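Local coordinates for protein Protease/Reverse transcriptase/ribonuclease H (Eastern chimpanzee simian foamy virus, PDB 7KSF) that probably matures viral polyproteins as an aspartic protease and copies the viral genome into DNA as a reverse transcriptase with an RNase H domain, at residues I456-R468 with D562-V574. The protein carries 1 engineered substitution. Numbering follows the deposited sequence.
Sequences IKVNTSPSAGYVR and DKTLPELKHIPDV
A chi1 of -152° turns Asn459 CG away from its own backbone N and carries ND2 to the 562-574 loop, while Tyr466, its CG anti to the carbonyl carbon (chi1 -52°), lays its ring beside Leu568. The amide is used at both ends. ND2 donates to Pro566 O at 2.7 Å, the acceptor lying close to the amide plane and the N-H...O angle being 138°. OD1 accepts from Thr460 N at 2.8 Å, which fixes the rotation of the group. Leu568 CD1 wedges between the two side chains, 3.6 Å from both Asn459 CG and Tyr466 CD2. Farther along the ring, Ile571 CG2 meets the edge, and Val574 CG2 comes in obliquely. At the same residue, Val574 N donates to Ser463 OG (3.2 Å), tying the loop to the 461-463 turn. Ala464 O gathers Ser461 N, Ser461 OG and Thr460 OG1, so the turn is bonded internally as well. Before Pro566, Leu565 CD2 meets the guanidinium edge at Arg468 NH2 (3.2 Å). Lys457 NZ stays 4.1 Å from Asp562 OD2, too far for a salt bridge. The hairpin of strands 454-460 and 464-471 belongs to a 3-2-1-4-5 sheet, the RNase H-like order expected of a connection domain. From Pro566 to Val574, two directional bonds flank buried aliphatic side chains, which suggests that polar contacts and burial together hold this irregular loop.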
loop_
_atom_site.group_PDB
_atom_site.type_symbol
_atom_site.label_atom_id
_atom_site.label_comp_id
_atom_site.label_asym_id
_atom_site.label_seq_id
_atom_site.Cartn_x
_atom_site.Cartn_y
_atom_site.Cartn_z
ATOM N N ILE A 456 24.637 -10.436 0.764
ATOM C CA ILE A 456 23.870 -9.216 0.551
ATOM C C ILE A 456 24.122 -8.277 1.721
ATOM O O ILE A 456 23.821 -8.623 2.869
ATOM C CB ILE A 456 22.367 -9.498 0.408
ATOM C CG1 ILE A 456 22.120 -10.573 -0.648
ATOM C CG2 ILE A 456 21.623 -8.228 0.046
ATOM C CD1 ILE A 456 20.675 -10.989 -0.750
ATOM N N LYS A 457 24.662 -7.099 1.432
ATOM C CA LYS A 457 24.859 -6.063 2.437
ATOM C C LYS A 457 23.781 -5.003 2.268
ATOM O O LYS A 457 23.610 -4.451 1.175
ATOM C CB LYS A 457 26.255 -5.447 2.319
ATOM C CG LYS A 457 27.386 -6.421 2.620
ATOM C CD LYS A 457 28.734 -5.715 2.626
ATOM C CE LYS A 457 29.842 -6.634 3.111
ATOM N NZ LYS A 457 31.139 -5.909 3.214
ATOM N N VAL A 458 23.047 -4.726 3.344
ATOM C CA VAL A 458 21.852 -3.892 3.283
ATOM C C VAL A 458 21.985 -2.744 4.276
ATOM O O VAL A 458 22.250 -2.965 5.465
ATOM C CB VAL A 458 20.577 -4.706 3.577
ATOM C CG1 VAL A 458 19.352 -3.821 3.461
ATOM C CG2 VAL A 458 20.473 -5.883 2.622
ATOM N N ASN A 459 21.801 -1.526 3.781
ATOM C CA ASN A 459 21.687 -0.327 4.597
ATOM C C ASN A 459 20.647 0.569 3.933
ATOM O O ASN A 459 20.266 0.355 2.778
ATOM C CB ASN A 459 23.038 0.387 4.742
ATOM C CG ASN A 459 23.149 1.179 6.031
ATOM O OD1 ASN A 459 22.145 1.622 6.588
ATOM N ND2 ASN A 459 24.373 1.358 6.513
ATOM N N THR A 460 20.166 1.576 4.669
ATOM C CA THR A 460 19.130 2.454 4.139
ATOM C C THR A 460 19.351 3.892 4.586
ATOM O O THR A 460 19.960 4.160 5.626
ATOM C CB THR A 460 17.717 2.014 4.562
ATOM O OG1 THR A 460 16.750 2.629 3.703
ATOM C CG2 THR A 460 17.425 2.431 5.997
ATOM N N SER A 461 18.837 4.809 3.783
ATOM C CA SER A 461 18.783 6.238 4.039
ATOM C C SER A 461 17.341 6.641 4.341
ATOM O O SER A 461 16.413 5.864 4.128
ATOM C CB SER A 461 19.303 7.002 2.816
ATOM O OG SER A 461 18.489 6.754 1.685
ATOM N N PRO A 462 17.129 7.862 4.849
ATOM C CA PRO A 462 15.740 8.315 5.060
ATOM C C PRO A 462 14.901 8.322 3.794
ATOM O O PRO A 462 13.668 8.246 3.888
ATOM C CB PRO A 462 15.917 9.736 5.616
ATOM C CG PRO A 462 17.249 9.721 6.249
ATOM C CD PRO A 462 18.099 8.819 5.402
ATOM N N SER A 463 15.518 8.395 2.615
ATOM C CA SER A 463 14.781 8.471 1.360
ATOM C C SER A 463 14.703 7.146 0.615
ATOM O O SER A 463 13.716 6.909 -0.093
ATOM C CB SER A 463 15.418 9.523 0.441
ATOM O OG SER A 463 16.800 9.266 0.257
ATOM N N ALA A 464 15.702 6.277 0.757
ATOM C CA ALA A 464 15.727 5.021 0.021
ATOM C C ALA A 464 16.719 4.081 0.689
ATOM O O ALA A 464 17.457 4.463 1.601
ATOM C CB ALA A 464 16.089 5.241 -1.450
ATOM N N GLY A 465 16.728 2.837 0.215
ATOM C CA GLY A 465 17.642 1.832 0.706
ATOM C C GLY A 465 18.759 1.548 -0.281
ATOM O O GLY A 465 18.659 1.852 -1.466
ATOM N N TYR A 466 19.839 0.958 0.229
ATOM C CA TYR A 466 20.998 0.591 -0.578
ATOM C C TYR A 466 21.325 -0.873 -0.322
ATOM O O TYR A 466 21.591 -1.264 0.819
ATOM C CB TYR A 466 22.202 1.479 -0.256
ATOM C CG TYR A 466 21.906 2.964 -0.329
ATOM C CD1 TYR A 466 21.720 3.597 -1.552
ATOM C CD2 TYR A 466 21.816 3.731 0.824
ATOM C CE1 TYR A 466 21.450 4.950 -1.625
ATOM C CE2 TYR A 466 21.544 5.086 0.762
ATOM C CZ TYR A 466 21.362 5.690 -0.466
ATOM O OH TYR A 466 21.093 7.040 -0.532
ATOM N N VAL A 467 21.311 -1.674 -1.385
ATOM C CA VAL A 467 21.512 -3.114 -1.293
ATOM C C VAL A 467 22.669 -3.500 -2.202
ATOM O O VAL A 467 22.710 -3.092 -3.368
ATOM C CB VAL A 467 20.239 -3.893 -1.669
ATOM C CG1 VAL A 467 20.553 -5.361 -1.900
ATOM C CG2 VAL A 467 19.188 -3.728 -0.585
ATOM N N ARG A 468 23.601 -4.287 -1.674
ATOM C CA ARG A 468 24.796 -4.706 -2.399
ATOM C C ARG A 468 24.859 -6.227 -2.418
ATOM O O ARG A 468 25.042 -6.855 -1.369
ATOM C CB ARG A 468 26.052 -4.116 -1.762
ATOM C CG ARG A 468 26.138 -2.606 -1.856
ATOM C CD ARG A 468 27.328 -2.066 -1.081
ATOM N NE ARG A 468 27.097 -2.106 0.360
ATOM C CZ ARG A 468 27.964 -1.667 1.264
ATOM N NH1 ARG A 468 29.126 -1.156 0.884
ATOM N NH2 ARG A 468 27.667 -1.743 2.554
ATOM N N ASP A 562 26.866 -6.678 10.855
ATOM C CA ASP A 562 28.047 -6.158 10.179
ATOM C C ASP A 562 28.424 -4.822 10.797
ATOM O O ASP A 562 27.607 -3.897 10.834
ATOM C CB ASP A 562 27.793 -6.016 8.676
ATOM C CG ASP A 562 29.075 -6.007 7.875
ATOM O OD1 ASP A 562 30.115 -5.595 8.429
ATOM O OD2 ASP A 562 29.052 -6.419 6.698
ATOM N N LYS A 563 29.665 -4.723 11.282
ATOM C CA LYS A 563 30.131 -3.508 11.937
ATOM C C LYS A 563 30.630 -2.467 10.946
ATOM O O LYS A 563 30.487 -1.265 11.198
ATOM C CB LYS A 563 31.248 -3.839 12.929
ATOM C CG LYS A 563 30.868 -4.863 13.983
ATOM C CD LYS A 563 32.034 -5.158 14.917
ATOM C CE LYS A 563 31.644 -6.170 15.983
ATOM N NZ LYS A 563 32.761 -6.468 16.924
ATOM N N THR A 564 31.215 -2.900 9.825
ATOM C CA THR A 564 31.765 -1.956 8.861
ATOM C C THR A 564 30.695 -1.145 8.149
ATOM O O THR A 564 31.034 -0.178 7.461
ATOM C CB THR A 564 32.616 -2.682 7.820
ATOM O OG1 THR A 564 33.400 -1.723 7.100
ATOM C CG2 THR A 564 31.732 -3.424 6.834
ATOM N N LEU A 565 29.425 -1.514 8.289
ATOM C CA LEU A 565 28.359 -0.744 7.667
ATOM C C LEU A 565 28.243 0.611 8.353
ATOM O O LEU A 565 28.121 0.671 9.584
ATOM C CB LEU A 565 27.040 -1.501 7.748
ATOM C CG LEU A 565 27.051 -2.846 7.020
ATOM C CD1 LEU A 565 25.673 -3.464 7.017
ATOM C CD2 LEU A 565 27.560 -2.678 5.604
ATOM N N PRO A 566 28.288 1.712 7.608
ATOM C CA PRO A 566 28.267 3.034 8.240
ATOM C C PRO A 566 26.859 3.497 8.571
ATOM O O PRO A 566 25.880 2.830 8.223
ATOM C CB PRO A 566 28.911 3.925 7.174
ATOM C CG PRO A 566 28.469 3.295 5.893
ATOM C CD PRO A 566 28.425 1.803 6.145
ATOM N N GLU A 567 26.756 4.638 9.247
ATOM C CA GLU A 567 25.459 5.235 9.522
ATOM C C GLU A 567 25.016 6.060 8.321
ATOM O O GLU A 567 25.755 6.929 7.849
ATOM C CB GLU A 567 25.521 6.105 10.778
ATOM C CG GLU A 567 24.169 6.668 11.186
ATOM C CD GLU A 567 23.143 5.579 11.440
ATOM O OE1 GLU A 567 23.457 4.631 12.191
ATOM O OE2 GLU A 567 22.028 5.659 10.882
ATOM N N LEU A 568 23.811 5.779 7.825
ATOM C CA LEU A 568 23.255 6.456 6.660
ATOM C C LEU A 568 21.986 7.228 7.008
ATOM O O LEU A 568 21.058 7.315 6.196
ATOM C CB LEU A 568 22.985 5.457 5.535
ATOM C CG LEU A 568 24.184 4.634 5.073
ATOM C CD1 LEU A 568 23.834 3.876 3.804
ATOM C CD2 LEU A 568 25.390 5.530 4.855
ATOM N N LYS A 569 21.928 7.796 8.213
ATOM C CA LYS A 569 20.774 8.605 8.584
ATOM C C LYS A 569 20.847 9.995 7.973
ATOM O O LYS A 569 19.816 10.578 7.622
ATOM C CB LYS A 569 20.650 8.704 10.104
ATOM C CG LYS A 569 21.831 9.386 10.786
ATOM C CD LYS A 569 21.418 10.087 12.075
ATOM C CE LYS A 569 20.811 9.121 13.082
ATOM N NZ LYS A 569 20.416 9.812 14.345
ATOM N N HIS A 570 22.052 10.546 7.849
ATOM C CA HIS A 570 22.250 11.858 7.254
ATOM C C HIS A 570 22.517 11.786 5.761
ATOM O O HIS A 570 22.921 12.792 5.169
ATOM C CB HIS A 570 23.395 12.594 7.957
ATOM C CG HIS A 570 23.013 13.182 9.281
ATOM N ND1 HIS A 570 23.144 12.493 10.469
ATOM C CD2 HIS A 570 22.502 14.392 9.603
ATOM C CE1 HIS A 570 22.732 13.258 11.464
ATOM N NE2 HIS A 570 22.337 14.417 10.966
ATOM N N ILE A 571 22.313 10.630 5.140
ATOM C CA ILE A 571 22.468 10.557 3.684
ATOM C C ILE A 571 21.431 11.459 3.030
ATOM O O ILE A 571 20.231 11.365 3.359
ATOM C CB ILE A 571 22.330 9.109 3.192
ATOM C CG1 ILE A 571 23.605 8.330 3.494
ATOM C CG2 ILE A 571 22.070 9.084 1.695
ATOM C CD1 ILE A 571 24.806 8.852 2.754
ATOM N N PRO A 572 21.827 12.345 2.118
ATOM C CA PRO A 572 20.853 13.231 1.470
ATOM C C PRO A 572 19.833 12.465 0.643
ATOM O O PRO A 572 19.902 11.238 0.525
ATOM C CB PRO A 572 21.729 14.134 0.592
ATOM C CG PRO A 572 23.094 14.050 1.195
ATOM C CD PRO A 572 23.210 12.658 1.723
ATOM N N ASP A 573 18.881 13.190 0.066
ATOM C CA ASP A 573 17.815 12.558 -0.697
ATOM C C ASP A 573 18.346 11.993 -2.006
ATOM O O ASP A 573 19.129 12.635 -2.710
ATOM C CB ASP A 573 16.697 13.558 -0.981
ATOM C CG ASP A 573 15.946 13.959 0.268
ATOM O OD1 ASP A 573 15.782 13.104 1.164
ATOM O OD2 ASP A 573 15.522 15.129 0.352
ATOM N N VAL A 574 17.910 10.775 -2.328
ATOM C CA VAL A 574 18.259 10.161 -3.601
ATOM C C VAL A 574 17.565 10.915 -4.726
ATOM O O VAL A 574 16.366 11.209 -4.655
ATOM C CB VAL A 574 17.874 8.673 -3.594
ATOM C CG1 VAL A 574 18.284 8.006 -4.891
ATOM C CG2 VAL A 574 18.515 7.973 -2.406
#